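Long-range contacts in peroxide stress regulator PerR, FUR family (Streptococcus pyogenes, PDB 4LMY), which probably senses peroxide through a bound metal ion and regulates stress-response genes by binding DNA as a dimer of the FUR family: residues B[97-102]-B[112-117]; B[29-34]-B[67-72]; B[42-47]-B[91-96]. All coordinates share one frame; numbering follows the deposited sequence.

Interaction 1 of 3, residues B[97-102]-B[112-117]. With ZN (zinc ion), chain E.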
loop_
_atom_site.group_PDB
_atom_site.type_symbol
_atom_site.label_atom_id
_atom_site.label_comp_id
_atom_site.label_asym_id
_atom_site.label_seq_id
_atom_site.Cartn_x
_atom_site.Cartn_y
_atom_site.Cartn_z
ATOM N N HIS B 97 12.130 -3.565 0.096
ATOM C CA HIS B 97 10.872 -3.992 -0.503
ATOM C C HIS B 97 10.349 -5.294 0.096
ATOM O O HIS B 97 10.986 -5.914 0.947
ATOM C CB HIS B 97 11.080 -4.201 -1.998
ATOM C CG HIS B 97 12.015 -5.326 -2.315
ATOM N ND1 HIS B 97 13.385 -5.168 -2.341
ATOM C CD2 HIS B 97 11.779 -6.627 -2.598
ATOM C CE1 HIS B 97 13.951 -6.324 -2.636
ATOM N NE2 HIS B 97 13.002 -7.227 -2.796
ATOM N N GLN B 98 9.180 -5.713 -0.375
ATOM C CA GLN B 98 8.633 -7.011 -0.016
ATOM C C GLN B 98 7.998 -7.624 -1.257
ATOM O O GLN B 98 7.973 -7.007 -2.323
ATOM C CB GLN B 98 7.588 -6.875 1.092
ATOM C CG GLN B 98 6.322 -6.185 0.638
ATOM C CD GLN B 98 5.203 -6.285 1.649
ATOM O OE1 GLN B 98 4.231 -5.543 1.575
ATOM N NE2 GLN B 98 5.325 -7.212 2.590
ATOM N N HIS B 99 7.471 -8.831 -1.113
ATOM C CA HIS B 99 6.808 -9.493 -2.227
ATOM C C HIS B 99 5.433 -9.986 -1.810
ATOM O O HIS B 99 5.290 -10.693 -0.815
ATOM C CB HIS B 99 7.670 -10.633 -2.762
ATOM C CG HIS B 99 9.019 -10.185 -3.226
ATOM N ND1 HIS B 99 9.302 -9.922 -4.548
ATOM C CD2 HIS B 99 10.152 -9.914 -2.535
ATOM C CE1 HIS B 99 10.559 -9.527 -4.656
ATOM N NE2 HIS B 99 11.095 -9.510 -3.448
ATOM N N VAL B 100 4.429 -9.596 -2.590
ATOM C CA VAL B 100 3.030 -9.819 -2.252
ATOM C C VAL B 100 2.359 -10.705 -3.296
ATOM O O VAL B 100 2.590 -10.549 -4.493
ATOM C CB VAL B 100 2.277 -8.470 -2.178
ATOM C CG1 VAL B 100 0.804 -8.669 -1.818
ATOM C CG2 VAL B 100 2.960 -7.536 -1.188
ATOM N N ASN B 101 1.527 -11.636 -2.843
ATOM C CA ASN B 101 0.783 -12.489 -3.765
ATOM C C ASN B 101 -0.447 -11.806 -4.350
ATOM O O ASN B 101 -1.100 -11.003 -3.686
ATOM C CB ASN B 101 0.346 -13.779 -3.075
ATOM C CG ASN B 101 1.476 -14.771 -2.931
ATOM O OD1 ASN B 101 2.444 -14.743 -3.690
ATOM N ND2 ASN B 101 1.352 -15.669 -1.963
ATOM N N VAL B 102 -0.754 -12.129 -5.599
ATOM C CA VAL B 102 -2.057 -11.800 -6.157
ATOM C C VAL B 102 -2.728 -13.111 -6.557
ATOM O O VAL B 102 -2.151 -13.922 -7.285
ATOM C CB VAL B 102 -1.974 -10.791 -7.335
ATOM C CG1 VAL B 102 -1.098 -11.314 -8.462
ATOM C CG2 VAL B 102 -3.368 -10.454 -7.842
ATOM N N ASP B 112 3.079 -13.305 -7.918
ATOM C CA ASP B 112 3.586 -12.377 -6.915
ATOM C C ASP B 112 4.212 -11.156 -7.571
ATOM O O ASP B 112 4.641 -11.208 -8.725
ATOM C CB ASP B 112 4.580 -13.063 -5.973
ATOM C CG ASP B 112 5.783 -13.628 -6.699
ATOM O OD1 ASP B 112 6.772 -12.888 -6.872
ATOM O OD2 ASP B 112 5.738 -14.813 -7.089
ATOM N N PHE B 113 4.247 -10.052 -6.834
ATOM C CA PHE B 113 4.840 -8.817 -7.330
ATOM C C PHE B 113 5.675 -8.138 -6.249
ATOM O O PHE B 113 5.530 -8.428 -5.058
ATOM C CB PHE B 113 3.761 -7.866 -7.864
ATOM C CG PHE B 113 2.840 -7.326 -6.803
ATOM C CD1 PHE B 113 3.026 -6.054 -6.289
ATOM C CD2 PHE B 113 1.784 -8.087 -6.328
ATOM C CE1 PHE B 113 2.180 -5.550 -5.316
ATOM C CE2 PHE B 113 0.932 -7.589 -5.355
ATOM C CZ PHE B 113 1.131 -6.321 -4.851
ATOM N N MET B 114 6.552 -7.236 -6.672
ATOM C CA MET B 114 7.421 -6.518 -5.748
ATOM C C MET B 114 6.749 -5.257 -5.247
ATOM O O MET B 114 6.299 -4.428 -6.039
ATOM C CB MET B 114 8.727 -6.141 -6.438
ATOM C CG MET B 114 9.769 -5.562 -5.503
ATOM S SD MET B 114 11.350 -5.327 -6.332
ATOM C CE MET B 114 11.212 -3.625 -6.875
ATOM N N ASP B 115 6.700 -5.105 -3.929
ATOM C CA ASP B 115 6.038 -3.962 -3.318
ATOM C C ASP B 115 6.982 -3.107 -2.480
ATOM O O ASP B 115 7.811 -3.629 -1.738
ATOM C CB ASP B 115 4.885 -4.440 -2.442
ATOM C CG ASP B 115 4.365 -3.353 -1.532
ATOM O OD1 ASP B 115 4.622 -3.420 -0.314
ATOM O OD2 ASP B 115 3.716 -2.420 -2.043
ATOM N N VAL B 116 6.842 -1.790 -2.599
ATOM C CA VAL B 116 7.558 -0.853 -1.740
ATOM C C VAL B 116 6.572 0.065 -1.018
ATOM O O VAL B 116 6.969 1.046 -0.386
ATOM C CB VAL B 116 8.553 0.010 -2.543
ATOM C CG1 VAL B 116 9.583 -0.867 -3.241
ATOM C CG2 VAL B 116 7.815 0.876 -3.556
ATOM N N ASP B 117 5.286 -0.262 -1.102
ATOM C CA ASP B 117 4.240 0.639 -0.618
ATOM C C ASP B 117 3.730 0.345 0.795
ATOM O O ASP B 117 3.336 1.263 1.514
ATOM C CB ASP B 117 3.066 0.680 -1.603
ATOM C CG ASP B 117 3.389 1.463 -2.864
ATOM O OD1 ASP B 117 4.010 2.540 -2.752
ATOM O OD2 ASP B 117 3.024 1.001 -3.966
HETATM ZN ZN ZN E . 13.198 -9.402 -3.047
HETATM O O HOH W 1 7.803 -10.366 -6.879
HETATM O O HOH W 2 3.807 -16.621 -4.903
#

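Interaction 2 of 3, residues B[29-34]-B[67-72]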
loop_
_atom_site.group_PDB
_atom_site.type_symbol
_atom_site.label_atom_id
_atom_site.label_comp_id
_atom_site.label_asym_id
_atom_site.label_seq_id
_atom_site.Cartn_x
_atom_site.Cartn_y
_atom_site.Cartn_z
ATOM N N GLU B 29 22.246 -13.644 14.996
ATOM C CA GLU B 29 21.118 -13.164 15.786
ATOM C C GLU B 29 21.145 -11.641 15.895
ATOM O O GLU B 29 20.098 -10.988 15.927
ATOM C CB GLU B 29 21.123 -13.806 17.176
ATOM C CG GLU B 29 20.911 -15.311 17.156
ATOM C CD GLU B 29 19.574 -15.698 16.551
ATOM O OE1 GLU B 29 18.555 -15.080 16.921
ATOM O OE2 GLU B 29 19.544 -16.610 15.701
ATOM N N THR B 30 22.350 -11.083 15.945
ATOM C CA THR B 30 22.527 -9.638 16.004
ATOM C C THR B 30 22.063 -8.995 14.701
ATOM O O THR B 30 21.412 -7.950 14.707
ATOM C CB THR B 30 24.002 -9.271 16.271
ATOM O OG1 THR B 30 24.345 -9.629 17.616
ATOM C CG2 THR B 30 24.225 -7.784 16.084
ATOM N N ARG B 31 22.387 -9.641 13.584
ATOM C CA ARG B 31 21.978 -9.149 12.274
ATOM C C ARG B 31 20.460 -9.142 12.142
ATOM O O ARG B 31 19.879 -8.195 11.611
ATOM C CB ARG B 31 22.615 -9.989 11.167
ATOM C CG ARG B 31 22.224 -9.578 9.758
ATOM C CD ARG B 31 23.356 -9.858 8.785
ATOM N NE ARG B 31 24.473 -8.935 8.971
ATOM C CZ ARG B 31 25.737 -9.221 8.676
ATOM N NH1 ARG B 31 26.053 -10.412 8.190
ATOM N NH2 ARG B 31 26.689 -8.318 8.877
ATOM N N LYS B 32 19.822 -10.194 12.643
ATOM C CA LYS B 32 18.365 -10.273 12.632
ATOM C C LYS B 32 17.747 -9.177 13.493
ATOM O O LYS B 32 16.733 -8.580 13.122
ATOM C CB LYS B 32 17.896 -11.647 13.112
ATOM C CG LYS B 32 18.131 -12.750 12.103
ATOM C CD LYS B 32 17.472 -14.055 12.524
ATOM C CE LYS B 32 18.428 -14.946 13.295
ATOM N NZ LYS B 32 17.747 -16.169 13.811
ATOM N N ALA B 33 18.364 -8.918 14.641
ATOM C CA ALA B 33 17.878 -7.890 15.557
ATOM C C ALA B 33 17.948 -6.497 14.942
ATOM O O ALA B 33 17.031 -5.693 15.098
ATOM C CB ALA B 33 18.655 -7.930 16.854
ATOM N N ILE B 34 19.040 -6.215 14.242
ATOM C CA ILE B 34 19.232 -4.903 13.636
ATOM C C ILE B 34 18.279 -4.686 12.456
ATOM O O ILE B 34 17.717 -3.601 12.293
ATOM C CB ILE B 34 20.706 -4.692 13.228
ATOM C CG1 ILE B 34 21.578 -4.606 14.483
ATOM C CG2 ILE B 34 20.862 -3.436 12.391
ATOM C CD1 ILE B 34 23.060 -4.579 14.209
ATOM N N TYR B 67 27.943 -0.585 12.818
ATOM C CA TYR B 67 28.510 -0.105 11.558
ATOM C C TYR B 67 28.631 -1.239 10.540
ATOM O O TYR B 67 28.285 -1.074 9.368
ATOM C CB TYR B 67 29.892 0.510 11.795
ATOM C CG TYR B 67 29.887 1.956 12.241
ATOM C CD1 TYR B 67 29.056 2.892 11.637
ATOM C CD2 TYR B 67 30.729 2.389 13.257
ATOM C CE1 TYR B 67 29.059 4.218 12.038
ATOM C CE2 TYR B 67 30.739 3.710 13.665
ATOM C CZ TYR B 67 29.901 4.620 13.054
ATOM O OH TYR B 67 29.912 5.934 13.460
ATOM N N ASN B 68 29.124 -2.385 10.999
ATOM C CA ASN B 68 29.309 -3.549 10.137
ATOM C C ASN B 68 27.995 -4.000 9.514
ATOM O O ASN B 68 27.922 -4.276 8.315
ATOM C CB ASN B 68 29.933 -4.712 10.913
ATOM C CG ASN B 68 31.395 -4.477 11.247
ATOM O OD1 ASN B 68 32.054 -3.629 10.646
ATOM N ND2 ASN B 68 31.911 -5.235 12.206
ATOM N N ASN B 69 26.957 -4.068 10.339
ATOM C CA ASN B 69 25.644 -4.502 9.875
ATOM C C ASN B 69 24.982 -3.487 8.948
ATOM O O ASN B 69 24.362 -3.860 7.953
ATOM C CB ASN B 69 24.734 -4.813 11.064
ATOM C CG ASN B 69 24.981 -6.192 11.639
ATOM O OD1 ASN B 69 24.359 -7.168 11.220
ATOM N ND2 ASN B 69 25.890 -6.281 12.605
ATOM N N LEU B 70 25.114 -2.205 9.280
ATOM C CA LEU B 70 24.578 -1.137 8.442
ATOM C C LEU B 70 25.246 -1.124 7.071
ATOM O O LEU B 70 24.595 -0.867 6.059
ATOM C CB LEU B 70 24.748 0.223 9.123
ATOM C CG LEU B 70 23.900 0.471 10.373
ATOM C CD1 LEU B 70 24.264 1.797 11.016
ATOM C CD2 LEU B 70 22.411 0.422 10.048
ATOM N N LYS B 71 26.545 -1.410 7.051
ATOM C CA LYS B 71 27.313 -1.471 5.810
ATOM C C LYS B 71 26.744 -2.518 4.858
ATOM O O LYS B 71 26.590 -2.264 3.663
ATOM C CB LYS B 71 28.782 -1.774 6.113
ATOM C CG LYS B 71 29.614 -2.147 4.899
ATOM C CD LYS B 71 30.706 -1.124 4.638
ATOM C CE LYS B 71 31.997 -1.803 4.211
ATOM N NZ LYS B 71 31.793 -2.718 3.053
ATOM N N VAL B 72 26.427 -3.691 5.396
ATOM C CA VAL B 72 25.825 -4.759 4.606
ATOM C C VAL B 72 24.455 -4.340 4.078
ATOM O O VAL B 72 24.170 -4.477 2.888
ATOM C CB VAL B 72 25.688 -6.059 5.426
ATOM C CG1 VAL B 72 24.807 -7.064 4.697
ATOM C CG2 VAL B 72 27.062 -6.653 5.718
#

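Interaction 3 of 3, residues B[42-47]-B[91-96]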
loop_
_atom_site.group_PDB
_atom_site.type_symbol
_atom_site.label_atom_id
_atom_site.label_comp_id
_atom_site.label_asym_id
_atom_site.label_seq_id
_atom_site.Cartn_x
_atom_site.Cartn_y
_atom_site.Cartn_z
ATOM N N THR B 42 10.349 4.049 13.522
ATOM C CA THR B 42 9.462 5.076 12.993
ATOM C C THR B 42 10.176 6.414 12.962
ATOM O O THR B 42 9.558 7.477 13.041
ATOM C CB THR B 42 8.201 5.189 13.845
ATOM O OG1 THR B 42 8.566 5.441 15.206
ATOM C CG2 THR B 42 7.422 3.893 13.773
ATOM N N GLU B 43 11.495 6.341 12.857
ATOM C CA GLU B 43 12.335 7.514 12.720
ATOM C C GLU B 43 13.559 7.103 11.920
ATOM O O GLU B 43 13.597 6.014 11.349
ATOM C CB GLU B 43 12.735 8.050 14.095
ATOM C CG GLU B 43 13.047 6.964 15.109
ATOM C CD GLU B 43 13.497 7.520 16.443
ATOM O OE1 GLU B 43 12.878 8.489 16.931
ATOM O OE2 GLU B 43 14.476 6.987 17.002
ATOM N N HIS B 44 14.557 7.973 11.876
ATOM C CA HIS B 44 15.764 7.693 11.119
ATOM C C HIS B 44 16.948 7.728 12.073
ATOM O O HIS B 44 17.602 8.759 12.221
ATOM C CB HIS B 44 15.920 8.705 9.984
ATOM C CG HIS B 44 14.686 8.862 9.148
ATOM N ND1 HIS B 44 14.613 8.442 7.839
ATOM C CD2 HIS B 44 13.471 9.385 9.442
ATOM C CE1 HIS B 44 13.409 8.702 7.359
ATOM N NE2 HIS B 44 12.697 9.274 8.312
ATOM N N PRO B 45 17.214 6.594 12.740
ATOM C CA PRO B 45 18.196 6.540 13.825
ATOM C C PRO B 45 19.636 6.643 13.341
ATOM O O PRO B 45 19.965 6.219 12.233
ATOM C CB PRO B 45 17.952 5.159 14.439
ATOM C CG PRO B 45 17.451 4.342 13.307
ATOM C CD PRO B 45 16.600 5.278 12.489
ATOM N N SER B 46 20.483 7.215 14.186
ATOM C CA SER B 46 21.916 7.216 13.950
ATOM C C SER B 46 22.468 5.855 14.349
ATOM O O SER B 46 21.757 5.040 14.938
ATOM C CB SER B 46 22.582 8.300 14.791
ATOM O OG SER B 46 22.422 8.019 16.169
ATOM N N ALA B 47 23.736 5.612 14.036
ATOM C CA ALA B 47 24.387 4.372 14.437
ATOM C C ALA B 47 24.429 4.262 15.957
ATOM O O ALA B 47 24.272 3.174 16.512
ATOM C CB ALA B 47 25.791 4.299 13.861
ATOM N N TYR B 91 22.142 9.506 9.370
ATOM C CA TYR B 91 20.941 8.846 9.853
ATOM C C TYR B 91 20.511 7.781 8.859
ATOM O O TYR B 91 20.734 7.914 7.656
ATOM C CB TYR B 91 19.827 9.864 10.094
ATOM C CG TYR B 91 20.204 10.908 11.117
ATOM C CD1 TYR B 91 20.161 10.621 12.476
ATOM C CD2 TYR B 91 20.619 12.175 10.726
ATOM C CE1 TYR B 91 20.513 11.566 13.418
ATOM C CE2 TYR B 91 20.970 13.129 11.661
ATOM C CZ TYR B 91 20.917 12.819 13.004
ATOM O OH TYR B 91 21.266 13.763 13.940
ATOM N N TYR B 92 19.902 6.718 9.369
ATOM C CA TYR B 92 19.592 5.558 8.548
ATOM C C TYR B 92 18.094 5.293 8.495
ATOM O O TYR B 92 17.380 5.515 9.468
ATOM C CB TYR B 92 20.335 4.329 9.076
ATOM C CG TYR B 92 21.838 4.491 9.077
ATOM C CD1 TYR B 92 22.606 4.035 8.015
ATOM C CD2 TYR B 92 22.491 5.112 10.136
ATOM C CE1 TYR B 92 23.980 4.185 8.009
ATOM C CE2 TYR B 92 23.863 5.270 10.138
ATOM C CZ TYR B 92 24.603 4.802 9.073
ATOM O OH TYR B 92 25.971 4.954 9.071
ATOM N N ASP B 93 17.625 4.817 7.347
ATOM C CA ASP B 93 16.210 4.528 7.167
ATOM C C ASP B 93 16.018 3.254 6.361
ATOM O O ASP B 93 16.587 3.103 5.281
ATOM C CB ASP B 93 15.516 5.687 6.451
ATOM C CG ASP B 93 14.017 5.494 6.350
ATOM O OD1 ASP B 93 13.391 5.161 7.379
ATOM O OD2 ASP B 93 13.467 5.670 5.244
ATOM N N PHE B 94 15.214 2.339 6.889
ATOM C CA PHE B 94 14.897 1.114 6.169
ATOM C C PHE B 94 13.855 1.408 5.094
ATOM O O PHE B 94 12.819 2.008 5.378
ATOM C CB PHE B 94 14.376 0.043 7.131
ATOM C CG PHE B 94 14.234 -1.315 6.505
ATOM C CD1 PHE B 94 15.268 -2.234 6.568
ATOM C CD2 PHE B 94 13.069 -1.669 5.844
ATOM C CE1 PHE B 94 15.141 -3.481 5.988
ATOM C CE2 PHE B 94 12.938 -2.914 5.262
ATOM C CZ PHE B 94 13.975 -3.822 5.336
ATOM N N MET B 95 14.132 0.993 3.861
ATOM C CA MET B 95 13.178 1.177 2.769
ATOM C C MET B 95 13.056 -0.073 1.893
ATOM O O MET B 95 12.465 -0.035 0.812
ATOM C CB MET B 95 13.519 2.428 1.940
ATOM C CG MET B 95 14.491 2.230 0.776
ATOM S SD MET B 95 16.066 1.481 1.221
ATOM C CE MET B 95 17.203 2.538 0.326
ATOM N N GLY B 96 13.599 -1.184 2.386
ATOM C CA GLY B 96 13.571 -2.447 1.670
ATOM C C GLY B 96 12.185 -2.891 1.237
ATOM O O GLY B 96 11.192 -2.638 1.918
#

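Interaction 1 of 3, residues B[97-102]-B[112-117]
Val100 and Phe113 face each other as a hydrogen-bonded pair of an antiparallel beta hairpin, strands 98-104 and 110-115, and form its tightly packed part. Two backbone bonds join them, and the phenyl ring lies beside the Val100 side chain, its CE2 3.6 Å from Val100 CB. Phe113 CG sits between the backbone N and the carbonyl carbon (chi1 67°), which brings CD2 and CE2 close to Val100 O. Further along, Gln98 N to Asp115 O and Asp115 N to Gln98 O are both 2.8 Å. Asp115 OD2 accepts from Asp117 N in an Asx turn, and its OD1 takes the N-H of Val118 where the next helix begins.

The looser, hydrated side is the partly exposed Asn101-Asp112 end. One water accepts from His99 ND1 and donates to Asp112 OD1, which also bonds Ser5; a second donates to Asn101 OD1 at 2.6 Å. Toward the metal, Met114 SD lies over one face of the His97 ring, 4.2 Å from its centroid. Met114 N is bonded to Gln128 of the second subunit.

His97 NE2 and His99 NE2 bind zinc at 2.2 and 2.1 Å, in a site that includes His4, His6 and His19. With NE2 on the metal and ND1 on the water, the His99 ring is fixed in rotation, and the Asp112 carboxylate, acting through that water, probably makes the imidazole a somewhat stronger donor to zinc.

Interaction 2 of 3, residues B[29-34]-B[67-72]
Arg31 reaches across from helix 29-40 to wrap around the amide oxygen of Asn69 on helix 63-75. The segments 29-34 and 67-72 cross at -66° with their axes 10.3 Å apart, a separation filled by Arg31 and Ile34 on one side and Asn69 and Val72 on the other. Arg31 CB already touches the oxygen, 3.3 Å from Asn69 OD1, and CG follows at 3.5 Å from the same atom. The chain leaves with CG anti to the backbone N (chi1 179°), then bends at its second and third torsions, bringing CD past OD1 and turning NE back onto it. There NE donates to Asn69 OD1 at 2.9 Å, in a bent bond with an angle of 135° at the hydrogen. The donor stands above the carbonyl plane of the amide, and guanidinium and amide are steeply inclined to each other. Beyond NE, the flat end of the arginine has Val72 CG2 over one face, 3.6 Å from Arg31 NH2, while NH1 is bonded to the backbone oxygen of Arg26.

Asn69 is gripped from several directions. Its ND2 donates to Thr65 O, one turn back in its own helix, which fixes the rotation of the amide and presents OD1 to Arg31. Ile34 CD1 packs 3.6 Å from Asn69 CB and equally close to CG, giving the buried amide an apolar neighbour.

The contact belongs to what is, by family, the winged-helix DNA-binding domain, with helix 63-75 probably its recognition helix, as in relatives. Helix 12-22 brings Leu20 against both Arg31 and Val72, helix 47-54 sets Leu54 on Ile34, and Leu70 of helix 63-75 packs on Tyr92 of strand 91-94.

Interaction 3 of 3, residues B[42-47]-B[91-96]
Pro45 O accepts the backbone N-H of Tyr92 at 2.9 Å, tying the loop before helix 47-54 to strand 91-94 of the wing in what is, by family, a winged-helix domain. The same oxygen lies in the plane of the Tyr92 ring at its edge, 3.5 Å from CD2, so one carbonyl meets both the backbone and the side chain of the tyrosine. In the reverse direction Tyr92 O is approached by His44 CA at 3.2 Å and by Pro45 CD at 3.1 Å. Proline has no N-H to offer, and these contacts are made through carbon.

The Tyr91 side chain packs beside the loop. With CG anti to the carbonyl carbon (chi1 -60°), the ring runs past His44 O, and its edge comes to Ser46 N and Pro45 C.

Outside this first shell, Tyr91 OH is bonded to Asp87, while Tyr91 and Asp93 pair through their backbones with Leu82 and Ser80 of strand 79-82. Ser46 is the N-cap of helix 47-54, its OG accepting from Lys49 N. Met38 of helix 29-40 packs against both Pro45 and Tyr92.

At the more open end the imidazole of His44 crosses the Asp93 side chain, ring and carboxylate planes 41° apart, with His44 ND1 3.2 Å from Asp93 CB.

Interactions 2 and 3 share the winged-helix domain and touch directly through helix 63-75. Interaction 1 lies across the chain's centre, about 21 Å from interaction 3 between centres, yet its first strand follows strand 91-94 almost at once in the sequence. Each mixes core and surface: the buried parts are the zinc histidines with Val100 and Phe113 in interaction 1, Ile34 and Asn69 in interaction 2, and Pro45, Ala47 and Tyr92 in interaction 3, while Arg31, His44 and Asp93 lie nearer the surface. Strand pairing and a metal site mark interaction 1, which also borders the second subunit; interaction 2 joins helices through side chains, interaction 3 loop to strand by a backbone bond and aromatic edges.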